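PDB 1X10: pyrrolidone-carboxylate peptidase from Pyrococcus furiosus, which removes N-terminal pyroglutamyl (5-oxoproline) residues from polypeptides as a thiol peptidase of the C15 family, except where proline follows. Local coordinates for residues I78-V83 with I133-G138; S74-E79 with I165-I170. The protein carries 3 engineered substitutions. One frame throughout, in Å; residues are numbered along the deposited sequence.

Contact 1. Residues I78-V83 with I133-G138; sequences IERIAV and ISNSAG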
ATOM      1  N   ILE A  78      -8.379  14.765   8.793  1.00  9.75           N
ATOM      2  CA  ILE A  78      -8.472  16.129   9.298  1.00  9.87           C
ATOM      3  C   ILE A  78      -7.048  16.644   9.476  1.00  9.87           C
ATOM      4  O   ILE A  78      -6.264  16.074  10.237  1.00  9.23           O
ATOM      5  CB  ILE A  78      -9.221  16.141  10.640  1.00 10.75           C
ATOM      6  CG1 ILE A  78     -10.574  15.431  10.468  1.00 11.62           C
ATOM      7  CG2 ILE A  78      -9.430  17.575  11.109  1.00 11.62           C
ATOM      8  CD1 ILE A  78     -11.197  14.932  11.775  1.00 12.87           C
ATOM      9  N   GLU A  79      -6.718  17.714   8.755  1.00  9.16           N
ATOM     10  CA  GLU A  79      -5.378  18.290   8.786  1.00  9.49           C
ATOM     11  C   GLU A  79      -5.043  19.035  10.075  1.00  9.84           C
ATOM     12  O   GLU A  79      -5.761  19.935  10.511  1.00  9.15           O
ATOM     13  CB  GLU A  79      -5.183  19.215   7.578  1.00  9.85           C
ATOM     14  CG  GLU A  79      -5.431  18.535   6.230  1.00  9.28           C
ATOM     15  CD  GLU A  79      -4.476  17.376   5.964  1.00 10.23           C
ATOM     16  OE1 GLU A  79      -4.757  16.567   5.047  1.00 10.43           O
ATOM     17  OE2 GLU A  79      -3.443  17.274   6.662  1.00  9.28           O
ATOM     18  N   ARG A  80      -3.928  18.647  10.672  1.00 10.37           N
ATOM     19  CA  ARG A  80      -3.473  19.252  11.912  1.00 11.60           C
ATOM     20  C   ARG A  80      -2.685  20.534  11.690  1.00 10.75           C
ATOM     21  O   ARG A  80      -2.773  21.473  12.485  1.00  9.94           O
ATOM     22  CB  ARG A  80      -2.589  18.256  12.664  1.00 12.76           C
ATOM     23  CG  ARG A  80      -2.056  18.746  14.000  1.00 15.96           C
ATOM     24  CD  ARG A  80      -1.278  17.630  14.688  1.00 18.34           C
ATOM     25  NE  ARG A  80      -1.821  17.358  16.014  1.00 22.52           N
ATOM     26  CZ  ARG A  80      -2.140  16.153  16.463  1.00 21.92           C
ATOM     27  NH1 ARG A  80      -1.974  15.086  15.696  1.00 23.33           N
ATOM     28  NH2 ARG A  80      -2.628  16.018  17.683  1.00 25.28           N
ATOM     29  N   ILE A  81      -1.941  20.582  10.592  1.00 10.76           N
ATOM     30  CA  ILE A  81      -1.081  21.730  10.340  1.00 10.83           C
ATOM     31  C   ILE A  81      -0.941  22.189   8.884  1.00  9.88           C
ATOM     32  O   ILE A  81      -0.934  21.378   7.950  1.00  9.43           O
ATOM     33  CB  ILE A  81       0.321  21.414  10.904  1.00 12.16           C
ATOM     34  CG1 ILE A  81       1.232  22.642  10.847  1.00 12.61           C
ATOM     35  CG2 ILE A  81       0.938  20.270  10.116  1.00 12.14           C
ATOM     36  CD1 ILE A  81       2.601  22.382  11.467  1.00 13.12           C
ATOM     37  N   ALA A  82      -0.829  23.503   8.718  1.00  9.81           N
ATOM     38  CA  ALA A  82      -0.642  24.137   7.413  1.00  9.98           C
ATOM     39  C   ALA A  82       0.793  24.672   7.404  1.00 10.68           C
ATOM     40  O   ALA A  82       1.223  25.327   8.354  1.00 10.10           O
ATOM     41  CB  ALA A  82      -1.636  25.289   7.229  1.00  9.99           C
ATOM     42  N   VAL A  83       1.525  24.403   6.329  1.00 11.38           N
ATOM     43  CA  VAL A  83       2.917  24.824   6.234  1.00 12.63           C
ATOM     44  C   VAL A  83       3.163  25.938   5.215  1.00 12.60           C
ATOM     45  O   VAL A  83       2.616  25.925   4.114  1.00 12.09           O
ATOM     46  CB  VAL A  83       3.796  23.623   5.892  1.00 13.26           C
ATOM     47  CG1 VAL A  83       3.718  22.584   7.017  1.00 13.85           C
ATOM     48  CG2 VAL A  83       3.311  23.003   4.619  1.00 14.92           C
ATOM     49  N   ILE A 133      -6.322  11.951  12.000  1.00 12.17           N
ATOM     50  CA  ILE A 133      -5.680  13.253  11.925  1.00 12.30           C
ATOM     51  C   ILE A 133      -4.444  13.138  11.040  1.00 11.99           C
ATOM     52  O   ILE A 133      -3.577  12.300  11.278  1.00 11.36           O
ATOM     53  CB  ILE A 133      -5.246  13.768  13.333  1.00 13.40           C
ATOM     54  CG1 ILE A 133      -6.446  14.321  14.123  1.00 14.68           C
ATOM     55  CG2 ILE A 133      -4.274  14.943  13.178  1.00 13.09           C
ATOM     56  CD1 ILE A 133      -7.714  13.545  13.997  1.00 17.02           C
ATOM     57  N   SER A 134      -4.379  13.978  10.012  1.00 11.60           N
ATOM     58  CA  SER A 134      -3.240  13.995   9.100  1.00 11.13           C
ATOM     59  C   SER A 134      -2.277  15.087   9.558  1.00 11.42           C
ATOM     60  O   SER A 134      -2.706  16.168   9.974  1.00 10.05           O
ATOM     61  CB  SER A 134      -3.705  14.281   7.668  1.00 11.43           C
ATOM     62  OG  SER A 134      -2.607  14.589   6.830  1.00 10.68           O
ATOM     63  N   ASN A 135      -0.977  14.803   9.476  1.00 10.59           N
ATOM     64  CA  ASN A 135       0.030  15.766   9.899  1.00 11.11           C
ATOM     65  C   ASN A 135       0.704  16.507   8.748  1.00 10.95           C
ATOM     66  O   ASN A 135       1.680  17.238   8.941  1.00 10.85           O
ATOM     67  CB  ASN A 135       1.050  15.068  10.792  1.00 10.51           C
ATOM     68  CG  ASN A 135       0.426  14.594  12.086  1.00 11.39           C
ATOM     69  OD1 ASN A 135       0.669  13.473  12.537  1.00 13.51           O
ATOM     70  ND2 ASN A 135      -0.389  15.450  12.690  1.00 10.13           N
ATOM     71  N   SER A 136       0.177  16.303   7.547  1.00 10.07           N
ATOM     72  CA  SER A 136       0.663  17.001   6.364  1.00  9.98           C
ATOM     73  C   SER A 136      -0.440  17.030   5.320  1.00  9.77           C
ATOM     74  O   SER A 136      -0.940  15.984   4.901  1.00  8.61           O
ATOM     75  CB  SER A 136       1.891  16.323   5.762  1.00 10.52           C
ATOM     76  OG  SER A 136       2.256  16.987   4.558  1.00  9.75           O
ATOM     77  N   ALA A 137      -0.824  18.232   4.904  1.00  9.78           N
ATOM     78  CA  ALA A 137      -1.868  18.387   3.895  1.00  9.91           C
ATOM     79  C   ALA A 137      -1.217  18.485   2.519  1.00 10.41           C
ATOM     80  O   ALA A 137      -1.850  18.895   1.538  1.00 10.62           O
ATOM     81  CB  ALA A 137      -2.683  19.646   4.181  1.00 10.31           C
ATOM     82  N   GLY A 138       0.052  18.095   2.453  1.00 10.74           N
ATOM     83  CA  GLY A 138       0.787  18.172   1.203  1.00 11.20           C
ATOM     84  C   GLY A 138       1.316  19.589   1.054  1.00 11.65           C
ATOM     85  O   GLY A 138       1.190  20.396   1.980  1.00 11.29           O
TER
HETATM   86  O   HOH W   1       0.450  20.742   5.726  1.00  7.10           O
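Asn135 ND2 lies at the edge of the Arg80 guanidinium, in its plane, with the two flat groups turned 31° from each other. Arg80 NH1 and Asn135 ND2 are both donors, so this approach is packing and not a bond; the nearest touch is Arg80 CD to Asn135 ND2 at 3.1 Å. Ile133 CG2 comes to NH1 obliquely. Because CG of Arg80 lies anti to the backbone N (chi1 -179°), the chain runs out alongside Asn135, and NH2 continues into salt bridges with Asp87 and Asp100 of the second subunit.

The Glu79 carboxylate is packed by the methyl of Ala137, whose CB lies 3.4 Å from Glu79 CD. Ser134 OG and Glu79 OE2 are hydrogen-bonded at 2.8 Å, and Ser134 OG also accepts a weak bond from Ser136 N, while OE1 of Glu79 is held by Arg73 and His166.

The backbones are joined by Ser134 N to Ile78 O at 2.8 Å and by Arg80 N to Ser134 O at 2.9 Å. Beyond Asn135 the chains part, and a water takes over, giving to Ile81 O and accepting from Ala137 N. After strand 131-134, Ser136 OG accepts from Gly138 N, an ST turn. The two bridges, Ile78 with Ile133 and Glu79 with Ser134, make a short parallel ladder of strands 76-83 and 131-134 in the mixed sheet, which carries the active-site residue Glu79 at its end.

Contact 2. Residues S74-E79 with I165-I170; sequences SAISIE and IHVPYI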
ATOM      1  N   SER A  74      -7.454   6.402   2.373  1.00 12.56           N
ATOM      2  CA  SER A  74      -8.553   5.467   2.616  1.00 11.97           C
ATOM      3  C   SER A  74      -9.666   5.897   3.549  1.00 12.15           C
ATOM      4  O   SER A  74     -10.675   5.196   3.672  1.00 12.28           O
ATOM      5  CB  SER A  74      -7.981   4.158   3.149  1.00 12.39           C
ATOM      6  OG  SER A  74      -7.367   4.383   4.406  1.00 13.34           O
ATOM      7  N   ALA A  75      -9.489   7.028   4.221  1.00 11.54           N
ATOM      8  CA  ALA A  75     -10.500   7.502   5.146  1.00 10.74           C
ATOM      9  C   ALA A  75     -10.479   9.018   5.202  1.00 10.81           C
ATOM     10  O   ALA A  75      -9.591   9.660   4.633  1.00 10.43           O
ATOM     11  CB  ALA A  75     -10.240   6.927   6.532  1.00 10.63           C
ATOM     12  N   ILE A  76     -11.471   9.587   5.881  1.00  9.99           N
ATOM     13  CA  ILE A  76     -11.545  11.034   6.040  1.00  9.82           C
ATOM     14  C   ILE A  76     -10.326  11.448   6.854  1.00  9.90           C
ATOM     15  O   ILE A  76      -9.979  10.791   7.841  1.00 10.56           O
ATOM     16  CB  ILE A  76     -12.810  11.457   6.822  1.00  9.80           C
ATOM     17  CG1 ILE A  76     -14.075  11.096   6.030  1.00  9.74           C
ATOM     18  CG2 ILE A  76     -12.759  12.959   7.127  1.00  9.40           C
ATOM     19  CD1 ILE A  76     -14.211  11.816   4.687  1.00  9.48           C
ATOM     20  N   SER A  77      -9.654  12.515   6.445  1.00  9.77           N
ATOM     21  CA  SER A  77      -8.503  12.975   7.197  1.00 10.06           C
ATOM     22  C   SER A  77      -8.650  14.448   7.535  1.00 10.08           C
ATOM     23  O   SER A  77      -9.012  15.265   6.687  1.00 10.17           O
ATOM     24  CB  SER A  77      -7.194  12.719   6.433  1.00 10.45           C
ATOM     25  OG  SER A  77      -7.222  13.257   5.125  1.00 11.11           O
ATOM     26  N   ILE A  78      -8.379  14.765   8.793  1.00  9.75           N
ATOM     27  CA  ILE A  78      -8.472  16.129   9.298  1.00  9.87           C
ATOM     28  C   ILE A  78      -7.048  16.644   9.476  1.00  9.87           C
ATOM     29  O   ILE A  78      -6.264  16.074  10.237  1.00  9.23           O
ATOM     30  CB  ILE A  78      -9.221  16.141  10.640  1.00 10.75           C
ATOM     31  CG1 ILE A  78     -10.574  15.431  10.468  1.00 11.62           C
ATOM     32  CG2 ILE A  78      -9.430  17.575  11.109  1.00 11.62           C
ATOM     33  CD1 ILE A  78     -11.197  14.932  11.775  1.00 12.87           C
ATOM     34  N   GLU A  79      -6.718  17.714   8.755  1.00  9.16           N
ATOM     35  CA  GLU A  79      -5.378  18.290   8.786  1.00  9.49           C
ATOM     36  C   GLU A  79      -5.043  19.035  10.075  1.00  9.84           C
ATOM     37  O   GLU A  79      -5.761  19.935  10.511  1.00  9.15           O
ATOM     38  CB  GLU A  79      -5.183  19.215   7.578  1.00  9.85           C
ATOM     39  CG  GLU A  79      -5.431  18.535   6.230  1.00  9.28           C
ATOM     40  CD  GLU A  79      -4.476  17.376   5.964  1.00 10.23           C
ATOM     41  OE1 GLU A  79      -4.757  16.567   5.047  1.00 10.43           O
ATOM     42  OE2 GLU A  79      -3.443  17.274   6.662  1.00  9.28           O
ATOM     43  N   ILE A 165     -10.071  19.556   5.575  1.00  9.75           N
ATOM     44  CA  ILE A 165     -10.479  18.158   5.598  1.00  9.70           C
ATOM     45  C   ILE A 165     -10.281  17.551   4.218  1.00  9.85           C
ATOM     46  O   ILE A 165     -10.742  18.100   3.220  1.00  9.33           O
ATOM     47  CB  ILE A 165     -11.967  18.016   5.983  1.00 10.44           C
ATOM     48  CG1 ILE A 165     -12.166  18.462   7.432  1.00 10.91           C
ATOM     49  CG2 ILE A 165     -12.428  16.569   5.791  1.00  9.98           C
ATOM     50  CD1 ILE A 165     -13.620  18.444   7.879  1.00 12.24           C
ATOM     51  N   HIS A 166      -9.574  16.428   4.158  1.00  9.66           N
ATOM     52  CA  HIS A 166      -9.351  15.755   2.884  1.00  9.91           C
ATOM     53  C   HIS A 166     -10.259  14.533   2.801  1.00 10.48           C
ATOM     54  O   HIS A 166     -10.458  13.833   3.797  1.00 10.40           O
ATOM     55  CB  HIS A 166      -7.889  15.309   2.751  1.00 10.35           C
ATOM     56  CG  HIS A 166      -7.010  16.302   2.056  1.00 10.05           C
ATOM     57  ND1 HIS A 166      -5.987  16.967   2.695  1.00 10.25           N
ATOM     58  CD2 HIS A 166      -6.993  16.733   0.771  1.00 11.28           C
ATOM     59  CE1 HIS A 166      -5.374  17.762   1.835  1.00 10.76           C
ATOM     60  NE2 HIS A 166      -5.965  17.639   0.660  1.00 11.13           N
ATOM     61  N   VAL A 167     -10.805  14.278   1.615  1.00 10.78           N
ATOM     62  CA  VAL A 167     -11.667  13.123   1.418  1.00 10.77           C
ATOM     63  C   VAL A 167     -11.039  12.205   0.376  1.00 11.30           C
ATOM     64  O   VAL A 167     -10.296  12.655  -0.493  1.00 11.26           O
ATOM     65  CB  VAL A 167     -13.087  13.529   0.931  1.00 10.70           C
ATOM     66  CG1 VAL A 167     -13.698  14.547   1.896  1.00 11.24           C
ATOM     67  CG2 VAL A 167     -13.028  14.086  -0.492  1.00 10.64           C
ATOM     68  N   PRO A 168     -11.317  10.898   0.466  1.00 11.53           N
ATOM     69  CA  PRO A 168     -10.764   9.940  -0.493  1.00 11.43           C
ATOM     70  C   PRO A 168     -11.495  10.083  -1.824  1.00 11.45           C
ATOM     71  O   PRO A 168     -12.441  10.865  -1.945  1.00 11.33           O
ATOM     72  CB  PRO A 168     -11.070   8.584   0.151  1.00 11.90           C
ATOM     73  CG  PRO A 168     -11.215   8.897   1.619  1.00 11.36           C
ATOM     74  CD  PRO A 168     -11.958  10.204   1.597  1.00 11.48           C
ATOM     75  N   TYR A 169     -11.042   9.333  -2.820  1.00 11.81           N
ATOM     76  CA  TYR A 169     -11.705   9.310  -4.120  1.00 11.62           C
ATOM     77  C   TYR A 169     -13.088   8.736  -3.819  1.00 11.71           C
ATOM     78  O   TYR A 169     -13.233   7.964  -2.868  1.00 10.35           O
ATOM     79  CB  TYR A 169     -11.058   8.280  -5.046  1.00 11.83           C
ATOM     80  CG  TYR A 169      -9.801   8.668  -5.772  1.00 12.25           C
ATOM     81  CD1 TYR A 169      -9.793   9.717  -6.694  1.00 13.19           C
ATOM     82  CD2 TYR A 169      -8.642   7.903  -5.632  1.00 12.96           C
ATOM     83  CE1 TYR A 169      -8.661   9.986  -7.466  1.00 13.58           C
ATOM     84  CE2 TYR A 169      -7.515   8.157  -6.401  1.00 13.49           C
ATOM     85  CZ  TYR A 169      -7.530   9.193  -7.315  1.00 13.71           C
ATOM     86  OH  TYR A 169      -6.422   9.416  -8.094  1.00 14.75           O
ATOM     87  N   ILE A 170     -14.102   9.097  -4.603  1.00 11.67           N
ATOM     88  CA  ILE A 170     -15.395   8.450  -4.416  1.00 12.30           C
ATOM     89  C   ILE A 170     -15.304   7.291  -5.420  1.00 12.54           C
ATOM     90  O   ILE A 170     -14.554   7.380  -6.397  1.00 12.48           O
ATOM     91  CB  ILE A 170     -16.602   9.372  -4.734  1.00 12.60           C
ATOM     92  CG1 ILE A 170     -16.487   9.972  -6.132  1.00 12.83           C
ATOM     93  CG2 ILE A 170     -16.699  10.460  -3.676  1.00 12.41           C
ATOM     94  CD1 ILE A 170     -17.717  10.784  -6.528  1.00 12.57           C
TER
HETATM   95  O   HOH W   2      -8.549  11.683   3.156  1.00  8.10           O
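His166 and Ser77 face each other as a hydrogen-bonded pair of an antiparallel ladder, in which strands 76-79 and 165-167 run at 157° with axes 4.8 Å apart. The backbone supplies two bonds here: Ser77 N to His166 O at 3.1 Å, and His166 N to Ser77 O at 2.8 Å.

Apolar contacts build up on the Ile76 side. Its CG2 meets Ile165 CG2 at 3.9 Å, the two side chains crossing, while CD1 lies against Val167 CG1 and Pro168 CD; helix 189-206 covers this side through Ala192, Ala195 and Ala199. Pro168 CG also makes a van der Waals contact with a backbone carbonyl, 3.5 Å from Ala75 O.

The polar contacts gather on the other side. A water gives to Ala75 O, bonds Ser77 OG and gives weakly to His166 O; Ser77 OG also takes a bond from Arg73. His166, an active-site residue, reaches through NE2 the engineered serine Ser142, at the position of another active-site residue. An alanine in place of Glu79 would probably leave His166 ND1 without its acceptor, the ring freer to turn and Arg73 without its charged mate. That acceptor, Glu79 OE1, also salt-bridged to Arg73, lies 2.7 Å from ND1 close to the ring plane; it is met on its anti side, 25° out of the carboxylate plane, and the carboxylate stands 87° to the ring.

Overall arrangement
Both contacts start from strand 76-83 and share Ile78 and Glu79; along the chain, residues 74-83 come first, then 133-138, then 165-170. In the mixed sheet, strand 76-83 runs between 131-134, its parallel neighbour in contact 1, and 161-167, its antiparallel neighbour in contact 2. The two centres are about 11 Å apart, and the contacts touch directly, Ala137 O to His166 CE1 at 3.7 Å. Helix 117-126 packs on Ile78, which belongs to both. The arrangement brings Glu79 and His166 together on adjacent strands, with the engineered Ser142, at the start of helix 141-156, at the third active-site position, while contact 1 also reaches the second subunit and contact 2 the third.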